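Local coordinates for protein aminopeptidase N (Francisella tularensis subsp. tularensis, PDB 5DLL) that probably acts as a zinc-dependent M1-family aminopeptidase, releasing N-terminal amino acids from intracellular peptides produced by protein breakdown, at residues A363-H374 against Y388-G396. Sequence-based numbering, arbitrary orientation.
Sequences AQFAEDASPMSH and YTVTVYNKG
Thr391 presents its hydroxyl to two side chains at once: OG1 donates to Glu367 OE1 (2.6 Å) and accepts from Gln364 NE2 (3.0 Å). Threonine suits this buried place because its other branch is apolar, and CG2 lies over one face of the His374 ring as a CH-pi contact. Glu367, extended with CG anti to the backbone N (chi1 -173°), also takes Thr391 N on OE1 (3.1 Å), nearly along the C-O axis, while the hydroxyl comes from the anti side; the N-terminal end of helix 390-423 would probably favour the carboxylate's negative charge. Thr389 OG1, at the N-cap, accepts a weak bond from Val392 N and shares a hydrogen bond with His374 NE2 (2.9 Å). Histidine offers a second nitrogen, ND1, to Met372 O, which fixes the ring's rotation. Within the M1 peptidase domain the contact thus joins the C-terminal end of helix 349-369 and the turn after it to the start of helix 390-423, whose Val392 side chain sits about 6 Å from that of the zinc ligand Glu332. Gln364 NE2 has a second N-H for Asp368 OD2, met from above the carboxylate plane; Lys395 lays its aliphatic chain along this amide and extends NZ to Asp368 OD2 in a long salt bridge (3.6 Å). Against this tight cluster, partly exposed Ala363 is loosely held, its short CB making one apolar contact with Val390 CG2 (4.1 Å).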
loop_
_atom_site.group_PDB
_atom_site.type_symbol
_atom_site.label_atom_id
_atom_site.label_comp_id
_atom_site.label_asym_id
_atom_site.label_seq_id
_atom_site.Cartn_x
_atom_site.Cartn_y
_atom_site.Cartn_z
ATOM N N ALA A 363 1.864 11.926 0.600
ATOM C CA ALA A 363 1.814 11.510 2.006
ATOM C C ALA A 363 3.179 11.461 2.687
ATOM O O ALA A 363 3.330 11.943 3.809
ATOM C CB ALA A 363 1.137 10.154 2.120
ATOM N N GLN A 364 4.164 10.873 2.015
ATOM C CA GLN A 364 5.471 10.638 2.630
ATOM C C GLN A 364 6.192 11.955 2.894
ATOM O O GLN A 364 6.682 12.188 4.000
ATOM C CB GLN A 364 6.329 9.725 1.750
ATOM C CG GLN A 364 7.440 8.993 2.488
ATOM C CD GLN A 364 8.605 9.891 2.857
ATOM O OE1 GLN A 364 9.078 10.686 2.044
ATOM N NE2 GLN A 364 9.077 9.769 4.093
ATOM N N PHE A 365 6.253 12.806 1.875
ATOM C CA PHE A 365 6.801 14.154 2.023
ATOM C C PHE A 365 6.053 14.923 3.111
ATOM O O PHE A 365 6.672 15.636 3.901
ATOM C CB PHE A 365 6.728 14.916 0.692
ATOM C CG PHE A 365 7.855 14.605 -0.271
ATOM C CD1 PHE A 365 8.635 13.455 -0.148
ATOM C CD2 PHE A 365 8.114 15.466 -1.334
ATOM C CE1 PHE A 365 9.652 13.189 -1.049
ATOM C CE2 PHE A 365 9.131 15.201 -2.235
ATOM C CZ PHE A 365 9.899 14.062 -2.093
ATOM N N ALA A 366 4.729 14.767 3.151
ATOM C CA ALA A 366 3.896 15.423 4.168
ATOM C C ALA A 366 4.199 14.920 5.580
ATOM O O ALA A 366 4.149 15.692 6.541
ATOM C CB ALA A 366 2.417 15.238 3.852
ATOM N N GLU A 367 4.503 13.626 5.697
ATOM C CA GLU A 367 4.892 13.024 6.972
ATOM C C GLU A 367 6.275 13.496 7.435
ATOM O O GLU A 367 6.481 13.733 8.626
ATOM C CB GLU A 367 4.868 11.498 6.864
ATOM C CG GLU A 367 5.097 10.769 8.180
ATOM C CD GLU A 367 4.756 9.293 8.095
ATOM O OE1 GLU A 367 5.306 8.598 7.211
ATOM O OE2 GLU A 367 3.940 8.828 8.915
ATOM N N ASP A 368 7.214 13.629 6.499
ATOM C CA ASP A 368 8.563 14.107 6.819
ATOM C C ASP A 368 8.599 15.615 7.105
ATOM O O ASP A 368 9.570 16.109 7.683
ATOM C CB ASP A 368 9.555 13.757 5.697
ATOM C CG ASP A 368 10.187 12.371 5.860
ATOM O OD1 ASP A 368 10.043 11.734 6.933
ATOM O OD2 ASP A 368 10.848 11.924 4.898
ATOM N N ALA A 369 7.555 16.337 6.692
ATOM C CA ALA A 369 7.396 17.762 7.021
ATOM C C ALA A 369 6.733 17.971 8.386
ATOM O O ALA A 369 6.824 19.056 8.964
ATOM C CB ALA A 369 6.582 18.458 5.940
ATOM N N SER A 370 6.071 16.929 8.890
ATOM C CA SER A 370 5.286 17.004 10.123
ATOM C C SER A 370 6.144 16.783 11.381
ATOM O O SER A 370 7.318 16.405 11.282
ATOM C CB SER A 370 4.137 15.977 10.074
ATOM O OG SER A 370 4.586 14.648 10.309
ATOM N N PRO A 371 5.558 17.033 12.572
ATOM C CA PRO A 371 6.182 16.643 13.843
ATOM C C PRO A 371 6.361 15.131 14.001
ATOM O O PRO A 371 7.187 14.695 14.802
ATOM C CB PRO A 371 5.193 17.159 14.896
ATOM C CG PRO A 371 4.458 18.264 14.226
ATOM C CD PRO A 371 4.352 17.858 12.787
ATOM N N MET A 372 5.591 14.347 13.243
ATOM C CA MET A 372 5.681 12.885 13.273
ATOM C C MET A 372 6.846 12.341 12.443
ATOM O O MET A 372 7.006 11.126 12.342
ATOM C CB MET A 372 4.375 12.263 12.758
ATOM C CG MET A 372 3.118 12.710 13.494
ATOM S SD MET A 372 3.071 12.172 15.215
ATOM C CE MET A 372 2.755 10.416 15.022
ATOM N N SER A 373 7.649 13.227 11.851
ATOM C CA SER A 373 8.758 12.827 10.982
ATOM C C SER A 373 9.682 11.803 11.638
ATOM O O SER A 373 9.966 11.890 12.832
ATOM C CB SER A 373 9.578 14.051 10.574
ATOM O OG SER A 373 10.140 14.684 11.711
ATOM N N HIS A 374 10.142 10.837 10.848
ATOM C CA HIS A 374 11.052 9.803 11.337
ATOM C C HIS A 374 11.853 9.164 10.199
ATOM O O HIS A 374 11.499 9.325 9.029
ATOM C CB HIS A 374 10.284 8.727 12.130
ATOM C CG HIS A 374 9.184 8.055 11.361
ATOM N ND1 HIS A 374 7.965 8.654 11.129
ATOM C CD2 HIS A 374 9.109 6.824 10.803
ATOM C CE1 HIS A 374 7.192 7.828 10.446
ATOM N NE2 HIS A 374 7.863 6.710 10.235
ATOM N N TYR A 388 3.964 1.487 11.279
ATOM C CA TYR A 388 3.064 1.313 10.133
ATOM C C TYR A 388 2.767 2.652 9.457
ATOM O O TYR A 388 1.672 3.198 9.584
ATOM C CB TYR A 388 1.773 0.602 10.567
ATOM C CG TYR A 388 1.997 -0.711 11.307
ATOM C CD1 TYR A 388 3.132 -1.490 11.071
ATOM C CD2 TYR A 388 1.064 -1.186 12.229
ATOM C CE1 TYR A 388 3.337 -2.685 11.737
ATOM C CE2 TYR A 388 1.265 -2.386 12.900
ATOM C CZ TYR A 388 2.406 -3.131 12.645
ATOM O OH TYR A 388 2.636 -4.323 13.286
ATOM N N THR A 389 3.762 3.159 8.730
ATOM C CA THR A 389 3.709 4.480 8.105
ATOM C C THR A 389 4.231 4.420 6.680
ATOM O O THR A 389 4.981 3.508 6.323
ATOM C CB THR A 389 4.586 5.488 8.869
ATOM O OG1 THR A 389 5.930 4.996 8.947
ATOM C CG2 THR A 389 4.056 5.711 10.271
ATOM N N VAL A 390 3.838 5.404 5.872
ATOM C CA VAL A 390 4.320 5.513 4.491
ATOM C C VAL A 390 5.839 5.707 4.408
ATOM O O VAL A 390 6.481 5.221 3.482
ATOM C CB VAL A 390 3.591 6.624 3.695
ATOM C CG1 VAL A 390 2.122 6.270 3.529
ATOM C CG2 VAL A 390 3.735 7.987 4.359
ATOM N N THR A 391 6.415 6.404 5.381
ATOM C CA THR A 391 7.867 6.493 5.494
ATOM C C THR A 391 8.512 5.101 5.552
ATOM O O THR A 391 9.402 4.797 4.766
ATOM C CB THR A 391 8.275 7.299 6.742
ATOM O OG1 THR A 391 7.861 8.664 6.586
ATOM C CG2 THR A 391 9.787 7.240 6.971
ATOM N N VAL A 392 8.057 4.261 6.476
ATOM C CA VAL A 392 8.673 2.949 6.691
ATOM C C VAL A 392 8.426 1.992 5.511
ATOM O O VAL A 392 9.331 1.273 5.095
ATOM C CB VAL A 392 8.179 2.307 8.010
ATOM C CG1 VAL A 392 8.668 0.869 8.152
ATOM C CG2 VAL A 392 8.632 3.129 9.207
ATOM N N TYR A 393 7.208 1.997 4.973
ATOM C CA TYR A 393 6.824 1.061 3.911
ATOM C C TYR A 393 7.197 1.569 2.519
ATOM O O TYR A 393 7.937 0.909 1.782
ATOM C CB TYR A 393 5.315 0.791 3.960
ATOM C CG TYR A 393 4.895 -0.191 5.031
ATOM C CD1 TYR A 393 5.251 0.005 6.368
ATOM C CD2 TYR A 393 4.133 -1.316 4.713
ATOM C CE1 TYR A 393 4.869 -0.892 7.351
ATOM C CE2 TYR A 393 3.742 -2.216 5.693
ATOM C CZ TYR A 393 4.111 -1.999 7.010
ATOM O OH TYR A 393 3.728 -2.889 7.986
ATOM N N ASN A 394 6.677 2.743 2.174
ATOM C CA ASN A 394 6.764 3.259 0.810
ATOM C C ASN A 394 8.097 3.942 0.499
ATOM O O ASN A 394 8.651 3.731 -0.580
ATOM C CB ASN A 394 5.579 4.182 0.515
ATOM C CG ASN A 394 4.239 3.513 0.787
ATOM O OD1 ASN A 394 3.625 3.730 1.827
ATOM N ND2 ASN A 394 3.793 2.678 -0.138
ATOM N N LYS A 395 8.622 4.742 1.428
ATOM C CA LYS A 395 9.998 5.247 1.291
ATOM C C LYS A 395 11.021 4.136 1.547
ATOM O O LYS A 395 12.159 4.239 1.107
ATOM C CB LYS A 395 10.269 6.453 2.203
ATOM C CG LYS A 395 11.726 6.914 2.226
ATOM C CD LYS A 395 11.904 8.256 2.923
ATOM C CE LYS A 395 13.372 8.654 3.000
ATOM N NZ LYS A 395 13.584 10.034 3.518
ATOM N N GLY A 396 10.618 3.083 2.255
ATOM C CA GLY A 396 11.446 1.884 2.403
ATOM C C GLY A 396 11.717 1.202 1.070
ATOM O O GLY A 396 12.853 0.834 0.780
#